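Local coordinates for protein LipS lipolytic enzyme (PDB 4FBL) that probably hydrolyses ester bonds of lipids as a thermostable lipase of the alpha/beta-hydrolase fold, at residues A94-S99 against V197-H202. Numbering follows the deposited sequence.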
loop_
_atom_site.group_PDB
_atom_site.type_symbol
_atom_site.label_atom_id
_atom_site.label_comp_id
_atom_site.label_asym_id
_atom_site.label_seq_id
_atom_site.Cartn_x
_atom_site.Cartn_y
_atom_site.Cartn_z
ATOM N N ALA C 94 -10.706 -19.893 -0.514
ATOM C CA ALA C 94 -11.636 -19.199 -1.468
ATOM C C ALA C 94 -12.404 -18.012 -0.879
ATOM O O ALA C 94 -12.625 -16.973 -1.540
ATOM C CB ALA C 94 -12.675 -20.190 -2.104
ATOM N N GLU C 95 -12.903 -18.156 0.339
ATOM C CA GLU C 95 -13.531 -16.995 0.965
ATOM C C GLU C 95 -12.508 -15.826 1.276
ATOM O O GLU C 95 -12.799 -14.611 1.071
ATOM C CB GLU C 95 -14.337 -17.428 2.178
ATOM C CG GLU C 95 -15.041 -16.200 2.746
ATOM C CD GLU C 95 -15.839 -16.405 4.048
ATOM O OE1 GLU C 95 -17.087 -16.231 3.909
ATOM O OE2 GLU C 95 -15.246 -16.658 5.167
ATOM N N MET C 96 -11.318 -16.180 1.716
ATOM C CA MET C 96 -10.255 -15.187 1.877
ATOM C C MET C 96 -9.853 -14.407 0.536
ATOM O O MET C 96 -9.522 -13.190 0.547
ATOM C CB MET C 96 -9.027 -15.846 2.507
ATOM C CG MET C 96 -7.952 -14.797 2.897
ATOM S SD MET C 96 -6.416 -15.452 3.501
ATOM C CE MET C 96 -5.467 -13.951 3.490
ATOM N N ALA C 97 -9.912 -15.126 -0.605
ATOM C CA ALA C 97 -9.618 -14.549 -1.942
ATOM C C ALA C 97 -10.586 -13.442 -2.235
ATOM O O ALA C 97 -10.247 -12.517 -2.977
ATOM C CB ALA C 97 -9.715 -15.691 -3.083
ATOM N N ALA C 98 -11.818 -13.551 -1.718
ATOM C CA ALA C 98 -12.851 -12.527 -1.933
ATOM C C ALA C 98 -12.894 -11.392 -0.840
ATOM O O ALA C 98 -13.750 -10.520 -0.886
ATOM C CB ALA C 98 -14.281 -13.191 -2.097
ATOM N N SER C 99 -11.930 -11.377 0.087
ATOM C CA SER C 99 -11.956 -10.495 1.258
ATOM C C SER C 99 -10.939 -9.396 1.051
ATOM O O SER C 99 -9.921 -9.596 0.374
ATOM C CB SER C 99 -11.572 -11.316 2.507
ATOM O OG SER C 99 -12.534 -12.344 2.747
ATOM N N VAL C 197 -3.729 -15.754 -3.732
ATOM C CA VAL C 197 -3.102 -14.617 -4.462
ATOM C C VAL C 197 -3.892 -13.301 -4.490
ATOM O O VAL C 197 -3.317 -12.245 -4.181
ATOM C CB VAL C 197 -2.646 -15.115 -5.854
ATOM C CG1 VAL C 197 -2.215 -13.916 -6.784
ATOM C CG2 VAL C 197 -1.489 -15.972 -5.646
ATOM N N PRO C 198 -5.198 -13.354 -4.773
ATOM C CA PRO C 198 -5.852 -12.046 -4.829
ATOM C C PRO C 198 -5.859 -11.255 -3.510
ATOM O O PRO C 198 -6.218 -10.090 -3.572
ATOM C CB PRO C 198 -7.302 -12.370 -5.196
ATOM C CG PRO C 198 -7.177 -13.695 -5.935
ATOM C CD PRO C 198 -6.121 -14.424 -5.176
ATOM N N ALA C 199 -5.580 -11.906 -2.363
ATOM C CA ALA C 199 -5.781 -11.239 -1.067
ATOM C C ALA C 199 -4.490 -10.515 -0.849
ATOM O O ALA C 199 -4.446 -9.662 -0.019
ATOM C CB ALA C 199 -6.085 -12.235 0.095
ATOM N N ILE C 200 -3.408 -10.877 -1.568
ATOM C CA ILE C 200 -2.060 -10.242 -1.312
ATOM C C ILE C 200 -1.989 -8.672 -1.399
ATOM O O ILE C 200 -1.286 -8.001 -0.595
ATOM C CB ILE C 200 -0.939 -10.845 -2.250
ATOM C CG1 ILE C 200 -0.764 -12.400 -1.942
ATOM C CG2 ILE C 200 0.336 -9.988 -2.208
ATOM C CD1 ILE C 200 0.259 -13.170 -2.853
ATOM N N LYS C 201 -2.740 -8.116 -2.333
ATOM C CA LYS C 201 -2.730 -6.646 -2.515
ATOM C C LYS C 201 -3.200 -5.908 -1.183
ATOM O O LYS C 201 -2.594 -4.909 -0.744
ATOM C CB LYS C 201 -3.567 -6.263 -3.744
ATOM C CG LYS C 201 -5.043 -6.391 -3.588
ATOM C CD LYS C 201 -5.878 -6.047 -4.846
ATOM C CE LYS C 201 -5.662 -7.063 -5.985
ATOM N NZ LYS C 201 -6.384 -8.386 -5.782
ATOM N N HIS C 202 -4.183 -6.512 -0.513
ATOM C CA HIS C 202 -4.698 -6.019 0.785
ATOM C C HIS C 202 -3.739 -6.112 1.921
ATOM O O HIS C 202 -3.746 -5.216 2.792
ATOM C CB HIS C 202 -5.984 -6.797 1.028
ATOM C CG HIS C 202 -6.956 -6.507 -0.061
ATOM N ND1 HIS C 202 -7.449 -7.459 -0.949
ATOM C CD2 HIS C 202 -7.523 -5.329 -0.412
ATOM C CE1 HIS C 202 -8.267 -6.873 -1.811
ATOM N NE2 HIS C 202 -8.348 -5.577 -1.488
#
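Met96 reaches Ala199 with a fully extended side chain: CG stands anti to the backbone N (chi1 -171°), and the straight chain beyond it carries the terminal methyl, CE, to 3.9 Å from Ala199 CB. The same alanine methyl touches a second part of Met96, resting 3.6 Å from its carbonyl O, roughly at right angles to the direction of CE; that O also accepts Ser99 N. Beside it, Pro198 meets Ala97: its CB lies 3.7 Å from Ala97 O, and the two side chains approach more loosely, CB of Ala97 to CG of Pro198 at 4.3 Å. At the far end the His202 ring approaches Ser99 O obliquely, while Lys201 CG sits over the centre of one ring face. Two side-chain hydrogen bonds stay within their own segments. Ser99 OG bonds back to Glu95 O at 2.8 Å, tilted from the carbonyl plane, and this carbonyl also receives Ala98 N weakly; Lys201 NZ bonds to a lone pair of Pro198 O in the carbonyl plane, also at 2.8 Å. Glu95 OE2 turns instead to Thr91 OG1. The contact joins helix 93-97 and the residues after it to those leading from strand 194-196 into helix 200-213. Met96 also packs on Phe60, a residue of the spermidine pocket, and on Pro196, with its side chain about 8 Å from the ligand. With methyl and proline carbons set mostly against Met96 CE and two backbone carbonyls, and no hydrogen bond between the segments, the join depends on van der Waals contact over a modest 221 Å².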